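PDB 3U4T: TPR repeat-containing protein from Cytophaga hutchinsonii, which is of unknown function but, as a tetratricopeptide-repeat protein, probably serves as a helical scaffold for binding other proteins. Local coordinates for residues F124-I135 and E147-E157. The protein carries 1 engineered substitution. Numbering follows the deposited sequence.
Sequences FPLAIQYMEKQI and ELGQAYYYNKE. Engineered in segment 124-135: Glu132 (natural residue Ser).
With CG1 of Ile128 anti to the carbonyl carbon (chi1 -64°) and its chain extended into CD1, this side chain reaches across to Ala151, Tyr152 and Asn155, while its CG2 branch meets Tyr152 CE1 at 3.5 Å. The setting is a tetratricopeptide-repeat array of antiparallel helices: helix 124-131 and the C-terminal part of helix 142-154 run 153° apart, with axes 9.4 Å from each other at closest approach. Ala151 faces helix 124-131, its CB lying 3.6 Å from Ile128 CG1 and also touching the selenium of Met131, a selenomethionine. Leu148 spreads its methyls, CD1 against Met131 CB and the engineered Glu132, CD2 against Ile135 CD1. At the far end the Phe124 ring takes Tyr154 CB over one face, a CH-pi contact 3.8 Å from the centroid.

The CB of Tyr152 points away from helix 124-131, but the length of the ring carries OH back to it: Tyr152 OH donates to Glu132 OE2 (2.6 Å), on the anti side and somewhat out of the plane of the carboxylate, which stands 77° from the ring. Leu148 CD1 lies over one face of this ring, toward its rim, and Ala161 of helix 158-171 also touches the side chain, tying the pair to the next helix. A valine in place of Tyr152 would probably leave the Glu132 carboxylate without this donor and open a gap beside Ile128 CG2. A Schellman motif with Lys156 at positive phi ends helix 142-154; within this turn Asn155 ND2 donates to Glu157 OE2 at 2.8 Å. Ile128 CD1 packs against both partners of that bond, 3.6 Å from Asn155 ND2.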
loop_
_atom_site.group_PDB
_atom_site.type_symbol
_atom_site.label_atom_id
_atom_site.label_comp_id
_atom_site.label_asym_id
_atom_site.label_seq_id
_atom_site.Cartn_x
_atom_site.Cartn_y
_atom_site.Cartn_z
ATOM N N PHE A 124 -12.891 3.981 8.683
ATOM C CA PHE A 124 -11.755 4.862 8.698
ATOM C C PHE A 124 -11.296 5.230 10.091
ATOM O O PHE A 124 -10.097 5.315 10.338
ATOM C CB PHE A 124 -12.061 6.065 7.805
ATOM C CG PHE A 124 -12.293 5.672 6.379
ATOM C CD1 PHE A 124 -11.276 5.076 5.645
ATOM C CD2 PHE A 124 -13.548 5.808 5.794
ATOM C CE1 PHE A 124 -11.497 4.615 4.356
ATOM C CE2 PHE A 124 -13.783 5.348 4.500
ATOM C CZ PHE A 124 -12.754 4.748 3.780
ATOM N N PRO A 125 -12.228 5.428 11.030
ATOM C CA PRO A 125 -11.757 5.775 12.374
ATOM C C PRO A 125 -10.868 4.666 12.955
ATOM O O PRO A 125 -9.786 4.921 13.519
ATOM C CB PRO A 125 -13.053 5.958 13.155
ATOM C CG PRO A 125 -13.959 6.544 12.112
ATOM C CD PRO A 125 -13.681 5.641 10.913
ATOM N N LEU A 126 -11.309 3.427 12.811
ATOM C CA LEU A 126 -10.519 2.321 13.337
ATOM C C LEU A 126 -9.193 2.260 12.568
ATOM O O LEU A 126 -8.125 2.174 13.168
ATOM C CB LEU A 126 -11.305 1.011 13.198
ATOM C CG LEU A 126 -10.826 -0.260 13.896
ATOM C CD1 LEU A 126 -10.510 0.050 15.348
ATOM C CD2 LEU A 126 -11.912 -1.324 13.800
ATOM N N ALA A 127 -9.262 2.324 11.240
ATOM C CA ALA A 127 -8.063 2.287 10.395
ATOM C C ALA A 127 -7.064 3.379 10.791
ATOM O O ALA A 127 -5.860 3.123 10.924
ATOM C CB ALA A 127 -8.453 2.453 8.927
ATOM N N ILE A 128 -7.569 4.594 10.978
ATOM C CA ILE A 128 -6.733 5.711 11.376
ATOM C C ILE A 128 -6.127 5.470 12.748
ATOM O O ILE A 128 -4.929 5.703 12.949
ATOM C CB ILE A 128 -7.535 7.014 11.456
ATOM C CG1 ILE A 128 -8.065 7.387 10.074
ATOM C CG2 ILE A 128 -6.650 8.123 12.027
ATOM C CD1 ILE A 128 -8.948 8.606 10.095
ATOM N N GLN A 129 -6.956 5.026 13.698
ATOM C CA GLN A 129 -6.473 4.770 15.059
ATOM C C GLN A 129 -5.239 3.891 15.045
ATOM O O GLN A 129 -4.227 4.218 15.678
ATOM C CB GLN A 129 -7.521 4.074 15.939
ATOM C CG GLN A 129 -6.900 3.647 17.275
ATOM C CD GLN A 129 -7.517 2.405 17.902
ATOM O OE1 GLN A 129 -6.878 1.741 18.714
ATOM N NE2 GLN A 129 -8.768 2.099 17.548
ATOM N N TYR A 130 -5.333 2.771 14.329
ATOM C CA TYR A 130 -4.234 1.826 14.239
ATOM C C TYR A 130 -3.067 2.295 13.378
ATOM O O TYR A 130 -1.910 1.991 13.681
ATOM C CB TYR A 130 -4.743 0.473 13.751
ATOM C CG TYR A 130 -5.200 -0.437 14.872
ATOM C CD1 TYR A 130 -4.395 -1.486 15.324
ATOM C CD2 TYR A 130 -6.419 -0.233 15.502
ATOM C CE1 TYR A 130 -4.804 -2.314 16.389
ATOM C CE2 TYR A 130 -6.834 -1.050 16.562
ATOM C CZ TYR A 130 -6.019 -2.084 16.997
ATOM O OH TYR A 130 -6.421 -2.872 18.050
HETATM N N MSE A 131 -3.361 3.020 12.299
HETATM C CA MSE A 131 -2.285 3.530 11.461
HETATM C C MSE A 131 -1.461 4.545 12.261
HETATM O O MSE A 131 -0.259 4.664 12.057
HETATM C CB MSE A 131 -2.840 4.175 10.191
HETATM C CG MSE A 131 -3.006 3.199 9.026
HETATM SE SE MSE A 131 -3.894 4.036 7.553
HETATM C CE MSE A 131 -4.408 2.419 6.598
ATOM N N GLU A 132 -2.103 5.255 13.186
ATOM C CA GLU A 132 -1.407 6.236 14.013
ATOM C C GLU A 132 -0.514 5.587 15.068
ATOM O O GLU A 132 0.374 6.251 15.619
ATOM C CB GLU A 132 -2.403 7.172 14.701
ATOM C CG GLU A 132 -3.098 8.150 13.766
ATOM C CD GLU A 132 -4.064 9.045 14.505
ATOM O OE1 GLU A 132 -4.761 8.523 15.390
ATOM O OE2 GLU A 132 -4.143 10.256 14.213
ATOM N N LYS A 133 -0.753 4.305 15.355
ATOM C CA LYS A 133 0.050 3.563 16.335
ATOM C C LYS A 133 1.480 3.410 15.836
ATOM O O LYS A 133 2.371 3.052 16.595
ATOM C CB LYS A 133 -0.516 2.161 16.581
ATOM C CG LYS A 133 -1.794 2.088 17.436
ATOM C CD LYS A 133 -2.094 0.621 17.781
ATOM C CE LYS A 133 -3.495 0.421 18.366
ATOM N NZ LYS A 133 -3.741 1.173 19.630
ATOM N N GLN A 134 1.692 3.662 14.549
ATOM C CA GLN A 134 3.029 3.560 13.977
ATOM C C GLN A 134 3.797 4.856 14.185
ATOM O O GLN A 134 5.016 4.845 14.317
ATOM C CB GLN A 134 2.950 3.287 12.485
ATOM C CG GLN A 134 2.441 1.922 12.113
ATOM C CD GLN A 134 1.954 1.904 10.690
ATOM O OE1 GLN A 134 2.187 0.963 9.950
ATOM N NE2 GLN A 134 1.256 2.958 10.306
ATOM N N ILE A 135 3.072 5.969 14.218
ATOM C CA ILE A 135 3.693 7.276 14.380
ATOM C C ILE A 135 4.492 7.457 15.663
ATOM O O ILE A 135 3.988 7.277 16.773
ATOM C CB ILE A 135 2.649 8.418 14.306
ATOM C CG1 ILE A 135 1.799 8.274 13.046
ATOM C CG2 ILE A 135 3.360 9.778 14.253
ATOM C CD1 ILE A 135 2.595 8.356 11.779
ATOM N N GLU A 147 -0.383 6.170 3.460
ATOM C CA GLU A 147 -1.574 5.401 3.785
ATOM C C GLU A 147 -2.392 6.057 4.879
ATOM O O GLU A 147 -3.608 5.894 4.935
ATOM C CB GLU A 147 -1.187 3.978 4.190
ATOM C CG GLU A 147 -1.098 3.036 2.996
ATOM C CD GLU A 147 -0.243 1.824 3.264
ATOM O OE1 GLU A 147 0.149 1.620 4.437
ATOM O OE2 GLU A 147 0.036 1.076 2.301
ATOM N N LEU A 148 -1.726 6.807 5.750
ATOM C CA LEU A 148 -2.434 7.478 6.815
ATOM C C LEU A 148 -3.177 8.663 6.217
ATOM O O LEU A 148 -4.337 8.909 6.559
ATOM C CB LEU A 148 -1.455 7.929 7.903
ATOM C CG LEU A 148 -2.029 8.718 9.090
ATOM C CD1 LEU A 148 -3.238 8.016 9.700
ATOM C CD2 LEU A 148 -0.932 8.891 10.120
ATOM N N GLY A 149 -2.525 9.379 5.301
ATOM C CA GLY A 149 -3.162 10.526 4.666
ATOM C C GLY A 149 -4.421 10.134 3.907
ATOM O O GLY A 149 -5.443 10.847 3.922
ATOM N N GLN A 150 -4.349 8.988 3.238
ATOM C CA GLN A 150 -5.481 8.486 2.492
ATOM C C GLN A 150 -6.609 8.160 3.459
ATOM O O GLN A 150 -7.781 8.406 3.163
ATOM C CB GLN A 150 -5.094 7.233 1.719
ATOM C CG GLN A 150 -4.108 7.484 0.596
ATOM C CD GLN A 150 -3.808 6.220 -0.164
ATOM O OE1 GLN A 150 -3.124 5.334 0.332
ATOM N NE2 GLN A 150 -4.343 6.117 -1.369
ATOM N N ALA A 151 -6.269 7.601 4.615
ATOM C CA ALA A 151 -7.313 7.269 5.582
ATOM C C ALA A 151 -8.006 8.556 6.003
ATOM O O ALA A 151 -9.229 8.614 6.038
ATOM C CB ALA A 151 -6.730 6.562 6.791
ATOM N N TYR A 152 -7.219 9.585 6.314
ATOM C CA TYR A 152 -7.769 10.884 6.705
ATOM C C TYR A 152 -8.671 11.444 5.600
ATOM O O TYR A 152 -9.792 11.870 5.854
ATOM C CB TYR A 152 -6.640 11.886 6.985
ATOM C CG TYR A 152 -5.898 11.687 8.286
ATOM C CD1 TYR A 152 -6.583 11.387 9.465
ATOM C CD2 TYR A 152 -4.518 11.863 8.354
ATOM C CE1 TYR A 152 -5.914 11.272 10.679
ATOM C CE2 TYR A 152 -3.835 11.751 9.570
ATOM C CZ TYR A 152 -4.539 11.456 10.725
ATOM O OH TYR A 152 -3.866 11.343 11.921
ATOM N N TYR A 153 -8.166 11.433 4.372
ATOM C CA TYR A 153 -8.900 11.946 3.220
ATOM C C TYR A 153 -10.282 11.336 3.087
ATOM O O TYR A 153 -11.280 12.043 2.966
ATOM C CB TYR A 153 -8.120 11.665 1.932
ATOM C CG TYR A 153 -8.840 12.073 0.662
ATOM C CD1 TYR A 153 -8.725 13.369 0.154
ATOM C CD2 TYR A 153 -9.610 11.154 -0.049
ATOM C CE1 TYR A 153 -9.350 13.741 -1.040
ATOM C CE2 TYR A 153 -10.248 11.511 -1.243
ATOM C CZ TYR A 153 -10.111 12.807 -1.735
ATOM O OH TYR A 153 -10.731 13.170 -2.916
ATOM N N TYR A 154 -10.337 10.010 3.086
ATOM C CA TYR A 154 -11.606 9.338 2.936
ATOM C C TYR A 154 -12.442 9.485 4.187
ATOM O O TYR A 154 -13.638 9.205 4.172
ATOM C CB TYR A 154 -11.376 7.876 2.555
ATOM C CG TYR A 154 -10.932 7.735 1.127
ATOM C CD1 TYR A 154 -11.751 8.144 0.081
ATOM C CD2 TYR A 154 -9.688 7.199 0.815
ATOM C CE1 TYR A 154 -11.337 8.020 -1.249
ATOM C CE2 TYR A 154 -9.269 7.067 -0.508
ATOM C CZ TYR A 154 -10.093 7.478 -1.532
ATOM O OH TYR A 154 -9.667 7.338 -2.843
ATOM N N ASN A 155 -11.819 9.943 5.269
ATOM C CA ASN A 155 -12.561 10.171 6.507
ATOM C C ASN A 155 -12.952 11.643 6.528
ATOM O O ASN A 155 -13.416 12.185 7.541
ATOM C CB ASN A 155 -11.728 9.839 7.743
ATOM C CG ASN A 155 -12.588 9.655 8.982
ATOM O OD1 ASN A 155 -13.625 8.986 8.932
ATOM N ND2 ASN A 155 -12.163 10.235 10.100
ATOM N N LYS A 156 -12.746 12.275 5.379
ATOM C CA LYS A 156 -13.080 13.668 5.167
ATOM C C LYS A 156 -12.324 14.652 6.051
ATOM O O LYS A 156 -12.792 15.760 6.282
ATOM C CB LYS A 156 -14.591 13.867 5.320
ATOM C CG LYS A 156 -15.433 13.072 4.324
ATOM C CD LYS A 156 -16.921 13.321 4.533
ATOM C CE LYS A 156 -17.784 12.504 3.567
ATOM N NZ LYS A 156 -17.689 11.029 3.793
ATOM N N GLU A 157 -11.161 14.248 6.552
ATOM C CA GLU A 157 -10.338 15.149 7.361
ATOM C C GLU A 157 -9.240 15.596 6.399
ATOM O O GLU A 157 -8.074 15.222 6.541
ATOM C CB GLU A 157 -9.728 14.423 8.558
ATOM C CG GLU A 157 -10.746 13.788 9.480
ATOM C CD GLU A 157 -10.120 13.222 10.748
ATOM O OE1 GLU A 157 -9.679 14.015 11.607
ATOM O OE2 GLU A 157 -10.058 11.984 10.883
#